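Local coordinates for mobilization protein A (Pseudomonas aeruginosa, PDB 2NS6) that nicks one plasmid DNA strand at the origin of transfer, as the relaxase of the relaxosome, so that this strand can pass to another cell by conjugation, at residues Ser92-Ala95 with Gln96-Thr99; Glu170-Ala173 with Asp174-Arg178. All blocks are in the same frame, centred on the assembly; numbering follows the deposited sequence.

Contact 1: residues Ser92-Ala95 with Gln96-Thr99; sequences SEFA and QHLT. With MN (manganese (II) ion), chain D.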
ATOM      1  N   SER A  92       5.126  -5.719  -6.916  1.00 16.57           N
ATOM      2  CA  SER A  92       4.390  -4.720  -7.691  1.00 17.29           C
ATOM      3  C   SER A  92       3.130  -5.376  -8.219  1.00 16.86           C
ATOM      4  O   SER A  92       2.028  -4.827  -8.123  1.00 17.04           O
ATOM      5  CB  SER A  92       5.215  -4.237  -8.884  1.00 17.85           C
ATOM      6  OG  SER A  92       6.484  -3.765  -8.479  1.00 20.07           O
ATOM      7  N   GLU A  93       3.312  -6.562  -8.787  1.00 17.46           N
ATOM      8  CA  GLU A  93       2.208  -7.319  -9.348  1.00 17.91           C
ATOM      9  C   GLU A  93       1.114  -7.539  -8.312  1.00 16.78           C
ATOM     10  O   GLU A  93      -0.066  -7.320  -8.593  1.00 16.28           O
ATOM     11  CB  GLU A  93       2.714  -8.667  -9.869  1.00 22.56           C
ATOM     12  CG  GLU A  93       1.678  -9.480 -10.633  1.00 25.85           C
ATOM     13  CD  GLU A  93       2.111 -10.929 -10.821  1.00 28.33           C
ATOM     14  OE1 GLU A  93       2.277 -11.630  -9.800  1.00 31.82           O
ATOM     15  OE2 GLU A  93       2.282 -11.360 -11.975  1.00 28.70           O
ATOM     16  N   PHE A  94       1.494  -7.961  -7.108  1.00 14.13           N
ATOM     17  CA  PHE A  94       0.490  -8.209  -6.084  1.00 13.36           C
ATOM     18  C   PHE A  94      -0.162  -6.898  -5.601  1.00 14.28           C
ATOM     19  O   PHE A  94      -1.351  -6.873  -5.294  1.00 16.04           O
ATOM     20  CB  PHE A  94       1.103  -8.998  -4.916  1.00 13.77           C
ATOM     21  CG  PHE A  94       0.097  -9.464  -3.888  1.00 14.17           C
ATOM     22  CD1 PHE A  94      -0.963 -10.305  -4.238  1.00 16.46           C
ATOM     23  CD2 PHE A  94       0.212  -9.056  -2.568  1.00 15.24           C
ATOM     24  CE1 PHE A  94      -1.885 -10.732  -3.274  1.00 15.91           C
ATOM     25  CE2 PHE A  94      -0.703  -9.476  -1.601  1.00 17.19           C
ATOM     26  CZ  PHE A  94      -1.753 -10.313  -1.956  1.00 14.37           C
ATOM     27  N   ALA A  95       0.600  -5.807  -5.553  1.00 14.04           N
ATOM     28  CA  ALA A  95       0.032  -4.528  -5.132  1.00 12.99           C
ATOM     29  C   ALA A  95      -1.086  -4.120  -6.097  1.00 14.28           C
ATOM     30  O   ALA A  95      -2.151  -3.650  -5.684  1.00 13.22           O
ATOM     31  CB  ALA A  95       1.111  -3.454  -5.096  1.00 10.88           C
ATOM     32  N   GLN A  96      -0.828  -4.290  -7.389  1.00 14.18           N
ATOM     33  CA  GLN A  96      -1.810  -3.961  -8.412  1.00 15.58           C
ATOM     34  C   GLN A  96      -3.041  -4.829  -8.214  1.00 16.09           C
ATOM     35  O   GLN A  96      -4.170  -4.367  -8.355  1.00 17.04           O
ATOM     36  CB  GLN A  96      -1.234  -4.221  -9.809  1.00 16.54           C
ATOM     37  CG  GLN A  96      -0.309  -3.138 -10.279  1.00 19.09           C
ATOM     38  CD  GLN A  96      -0.941  -1.771 -10.099  1.00 21.83           C
ATOM     39  OE1 GLN A  96      -2.058  -1.516 -10.581  1.00 20.86           O
ATOM     40  NE2 GLN A  96      -0.249  -0.893  -9.391  1.00 16.68           N
ATOM     41  N   HIS A  97      -2.814  -6.095  -7.893  1.00 14.62           N
ATOM     42  CA  HIS A  97      -3.908  -7.016  -7.686  1.00 15.84           C
ATOM     43  C   HIS A  97      -4.884  -6.505  -6.636  1.00 16.09           C
ATOM     44  O   HIS A  97      -6.086  -6.657  -6.785  1.00 17.40           O
ATOM     45  CB  HIS A  97      -3.389  -8.387  -7.260  1.00 15.77           C
ATOM     46  CG  HIS A  97      -4.475  -9.405  -7.088  1.00 17.15           C
ATOM     47  ND1 HIS A  97      -5.089 -10.025  -8.154  1.00 17.89           N
ATOM     48  CD2 HIS A  97      -5.102  -9.855  -5.977  1.00 17.18           C
ATOM     49  CE1 HIS A  97      -6.052 -10.812  -7.708  1.00 19.37           C
ATOM     50  NE2 HIS A  97      -6.081 -10.725  -6.391  1.00 21.85           N
ATOM     51  N   LEU A  98      -4.367  -5.891  -5.578  1.00 16.35           N
ATOM     52  CA  LEU A  98      -5.215  -5.386  -4.508  1.00 14.83           C
ATOM     53  C   LEU A  98      -5.727  -3.944  -4.674  1.00 14.39           C
ATOM     54  O   LEU A  98      -6.737  -3.584  -4.078  1.00 18.09           O
ATOM     55  CB  LEU A  98      -4.466  -5.501  -3.170  1.00 15.35           C
ATOM     56  CG  LEU A  98      -4.027  -6.900  -2.702  1.00 16.96           C
ATOM     57  CD1 LEU A  98      -3.268  -6.805  -1.373  1.00 16.28           C
ATOM     58  CD2 LEU A  98      -5.249  -7.788  -2.540  1.00 17.82           C
ATOM     59  N   THR A  99      -5.061  -3.137  -5.497  1.00 10.93           N
ATOM     60  CA  THR A  99      -5.415  -1.720  -5.663  1.00 10.07           C
ATOM     61  C   THR A  99      -5.699  -1.267  -7.098  1.00 12.15           C
ATOM     62  O   THR A  99      -6.107  -0.122  -7.326  1.00 10.01           O
ATOM     63  CB  THR A  99      -4.259  -0.847  -5.204  1.00 10.58           C
ATOM     64  OG1 THR A  99      -3.185  -0.993  -6.139  1.00 11.81           O
ATOM     65  CG2 THR A  99      -3.769  -1.281  -3.814  1.00 11.92           C
TER
HETATM   66 MN    MN D1003      -3.781 -10.391 -10.205  1.00 69.74          MN

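Contact 2: residues Glu170-Ala173 with Asp174-Arg178; sequences EAWA and DHANR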
ATOM      1  N   GLU A 170      -4.858 -16.357  -0.227  1.00 25.85           N
ATOM      2  CA  GLU A 170      -4.935 -17.296  -1.341  1.00 26.47           C
ATOM      3  C   GLU A 170      -4.431 -16.612  -2.605  1.00 26.81           C
ATOM      4  O   GLU A 170      -3.801 -17.237  -3.458  1.00 27.24           O
ATOM      5  CB  GLU A 170      -6.373 -17.760  -1.563  1.00 29.75           C
ATOM      6  CG  GLU A 170      -6.501 -18.794  -2.673  1.00 35.19           C
ATOM      7  CD  GLU A 170      -7.937 -19.167  -2.971  1.00 37.65           C
ATOM      8  OE1 GLU A 170      -8.151 -20.081  -3.797  1.00 39.44           O
ATOM      9  OE2 GLU A 170      -8.854 -18.548  -2.384  1.00 40.93           O
ATOM     10  N   ALA A 171      -4.718 -15.319  -2.722  1.00 26.93           N
ATOM     11  CA  ALA A 171      -4.282 -14.549  -3.879  1.00 25.96           C
ATOM     12  C   ALA A 171      -2.762 -14.415  -3.852  1.00 24.12           C
ATOM     13  O   ALA A 171      -2.095 -14.614  -4.869  1.00 24.18           O
ATOM     14  CB  ALA A 171      -4.943 -13.176  -3.873  1.00 27.42           C
ATOM     15  N   TRP A 172      -2.210 -14.091  -2.687  1.00 23.60           N
ATOM     16  CA  TRP A 172      -0.763 -13.950  -2.555  1.00 22.77           C
ATOM     17  C   TRP A 172      -0.084 -15.268  -2.916  1.00 24.06           C
ATOM     18  O   TRP A 172       0.910 -15.282  -3.649  1.00 24.01           O
ATOM     19  CB  TRP A 172      -0.388 -13.541  -1.125  1.00 21.30           C
ATOM     20  CG  TRP A 172       1.103 -13.541  -0.849  1.00 19.72           C
ATOM     21  CD1 TRP A 172       1.737 -14.169   0.180  1.00 21.18           C
ATOM     22  CD2 TRP A 172       2.135 -12.910  -1.626  1.00 19.57           C
ATOM     23  NE1 TRP A 172       3.096 -13.980   0.094  1.00 20.69           N
ATOM     24  CE2 TRP A 172       3.370 -13.212  -1.005  1.00 19.58           C
ATOM     25  CE3 TRP A 172       2.137 -12.126  -2.786  1.00 19.11           C
ATOM     26  CZ2 TRP A 172       4.600 -12.755  -1.502  1.00 20.57           C
ATOM     27  CZ3 TRP A 172       3.363 -11.670  -3.285  1.00 21.15           C
ATOM     28  CH2 TRP A 172       4.578 -11.989  -2.640  1.00 20.17           C
ATOM     29  N   ALA A 173      -0.634 -16.371  -2.410  1.00 23.72           N
ATOM     30  CA  ALA A 173      -0.086 -17.703  -2.677  1.00 24.28           C
ATOM     31  C   ALA A 173      -0.019 -17.977  -4.179  1.00 24.02           C
ATOM     32  O   ALA A 173       1.021 -18.369  -4.702  1.00 24.36           O
ATOM     33  CB  ALA A 173      -0.944 -18.763  -1.993  1.00 25.09           C
ATOM     34  N   ASP A 174      -1.145 -17.771  -4.855  1.00 23.43           N
ATOM     35  CA  ASP A 174      -1.264 -17.969  -6.297  1.00 22.99           C
ATOM     36  C   ASP A 174      -0.225 -17.118  -7.032  1.00 23.26           C
ATOM     37  O   ASP A 174       0.323 -17.533  -8.055  1.00 21.82           O
ATOM     38  CB  ASP A 174      -2.692 -17.597  -6.732  1.00 24.89           C
ATOM     39  CG  ASP A 174      -2.888 -17.596  -8.251  1.00 27.93           C
ATOM     40  OD1 ASP A 174      -2.652 -18.639  -8.901  1.00 28.16           O
ATOM     41  OD2 ASP A 174      -3.299 -16.541  -8.789  1.00 26.21           O
ATOM     42  N   HIS A 175       0.055 -15.933  -6.495  1.00 21.46           N
ATOM     43  CA  HIS A 175       1.026 -15.026  -7.097  1.00 21.21           C
ATOM     44  C   HIS A 175       2.456 -15.498  -6.858  1.00 21.09           C
ATOM     45  O   HIS A 175       3.232 -15.640  -7.804  1.00 20.57           O
ATOM     46  CB  HIS A 175       0.826 -13.606  -6.545  1.00 22.04           C
ATOM     47  CG  HIS A 175      -0.255 -12.841  -7.242  1.00 20.56           C
ATOM     48  ND1 HIS A 175       0.001 -11.982  -8.289  1.00 23.14           N
ATOM     49  CD2 HIS A 175      -1.602 -12.860  -7.091  1.00 19.29           C
ATOM     50  CE1 HIS A 175      -1.141 -11.504  -8.755  1.00 20.04           C
ATOM     51  NE2 HIS A 175      -2.127 -12.022  -8.045  1.00 22.56           N
ATOM     52  N   ALA A 176       2.809 -15.742  -5.601  1.00 20.68           N
ATOM     53  CA  ALA A 176       4.156 -16.214  -5.287  1.00 22.98           C
ATOM     54  C   ALA A 176       4.431 -17.530  -6.027  1.00 22.71           C
ATOM     55  O   ALA A 176       5.456 -17.667  -6.685  1.00 23.69           O
ATOM     56  CB  ALA A 176       4.310 -16.412  -3.778  1.00 22.47           C
ATOM     57  N   ASN A 177       3.509 -18.484  -5.929  1.00 22.88           N
ATOM     58  CA  ASN A 177       3.675 -19.771  -6.594  1.00 24.43           C
ATOM     59  C   ASN A 177       3.917 -19.598  -8.091  1.00 25.25           C
ATOM     60  O   ASN A 177       4.885 -20.126  -8.641  1.00 25.24           O
ATOM     61  CB  ASN A 177       2.438 -20.642  -6.363  1.00 25.35           C
ATOM     62  CG  ASN A 177       2.308 -21.093  -4.919  1.00 27.36           C
ATOM     63  OD1 ASN A 177       1.230 -21.476  -4.465  1.00 27.68           O
ATOM     64  ND2 ASN A 177       3.417 -21.052  -4.189  1.00 28.72           N
ATOM     65  N   ARG A 178       3.037 -18.850  -8.747  1.00 25.76           N
ATOM     66  CA  ARG A 178       3.175 -18.607 -10.178  1.00 26.82           C
ATOM     67  C   ARG A 178       4.570 -18.061 -10.495  1.00 26.33           C
ATOM     68  O   ARG A 178       5.240 -18.548 -11.405  1.00 25.76           O
ATOM     69  CB  ARG A 178       2.110 -17.606 -10.644  1.00 29.45           C
ATOM     70  CG  ARG A 178       2.119 -17.355 -12.140  1.00 33.52           C
ATOM     71  CD  ARG A 178       1.809 -15.899 -12.479  1.00 37.58           C
ATOM     72  NE  ARG A 178       2.826 -14.986 -11.952  1.00 39.35           N
ATOM     73  CZ  ARG A 178       2.783 -14.421 -10.747  1.00 37.34           C
ATOM     74  NH1 ARG A 178       3.757 -13.612 -10.354  1.00 34.92           N
ATOM     75  NH2 ARG A 178       1.756 -14.645  -9.943  1.00 37.98           N
TER

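Contact 1: residues Ser92-Ala95 with Gln96-Thr99
Leu98 lies over one face of the Phe94 ring, one helical turn further on. Its CG stands 4.2 Å above the ring plane, displaced toward the rim, and Leu98 CD1 comes to 3.7 Å from Phe94 CE2. With CG of Phe94 anti to the backbone N (chi1 -172°), the ring leans along the helix toward this leucine. His97 meets the same ring obliquely, its CD2 4.3 Å from Phe94 CE1, while the opposite side of the imidazole serves a metal: His97 ND1 binds a manganese ion at 2.5 Å. Thr99 folds back on Ala95. Ala95 O accepts from Thr99 N at 3.0 Å, in the carbonyl plane, and from Thr99 OG1 at 2.9 Å, the hydroxyl sitting 46° out of that plane. The two donors thus grip one oxygen from different directions. Gln96, also bound back to Ser92 O through its N, turns its side chain to the other flank, where it and His45 form a second manganese site. Phe76 meets the Phe94 ring edge-to-face. These are the last two turns of helix 84-99, set between the sheet and helix 164-181, with i to i+4 side-chain packing and a threonine hydroxyl bonded back to the i-4 carbonyl.

Contact 2: residues Glu170-Ala173 with Asp174-Arg178
Trp172 and Ala176 make the apolar part of this stretch of helix 164-181: the alanine CB stands 4.3 Å above one face of the indole, toward its rim. Their main chains are joined as well, by a bond from Ala176 N to Trp172 O of 2.8 Å that is almost straight (176° at the hydrogen). The next carbonyl is used in the same way, since Asn177 N reaches Ala173 O at 2.8 Å, and Asp174 N is satisfied by Glu170 O at 3.0 Å. His175 N donates to Ala171 O, although the position of that oxygen is less certain in the model. Four successive amides therefore find acceptors four residues back, the regular alpha-helical pattern.

Side-chain polar atoms are treated unequally. In Asn177, CG lies beside the backbone N (chi1 -69°), which brings the amide back over the previous turn; as modelled, OD1 faces Ala173 O at 3.1 Å, two acceptors, so the assigned orientation gives no bond. His175 is buried, and its ND1 and Arg178 NH1 both find their partner outside these residues, in the carboxylate of Glu93 on helix 84-99. Arg178 NH2 also approaches His175 O, to 2.8 Å, yet at too poor an angle to count as a bond.

Helix 164-181 presents this part of its length to helix 84-99: the ring of Phe94 meets the Trp172 indole with planes at about 55° and the His175 imidazole edge-to-face, and Trp172, His175 and Arg178 all touch Leu90. The indole also meets Phe76 on strand 71-77 and touches Leu78, while Tyr3, ahead of strand 5-10, meets both Trp172 and Ala176. Residues 170-178 thus join their helix to the neighbouring helix, to strand 71-77 and to the segment leading into strand 5-10.

How the contacts relate
Contacts 1 and 2 belong to two helices, 84-99 and 164-181, packed against one another; the centres of the two contacts are 12 Å apart. Glu93 of contact 1 supplies the polar join: its OE1 makes a short salt bridge of 2.5 Å to Arg178 NH1 and a probable hydrogen bond of 2.8 Å to His175 ND1. Phe94 adds ring packing, its CE1 3.4 Å from the backbone N of Trp172. Elsewhere on the same imidazole, His175 NE2 is 3.6 Å from His97 ND1, beside the manganese bound by His97; the His175 side chain comes to about 3 Å of this ion, with no bond assigned. A different manganese is held by His111, His119 and His121; the His119 side chain is about 8 Å from that of Trp172.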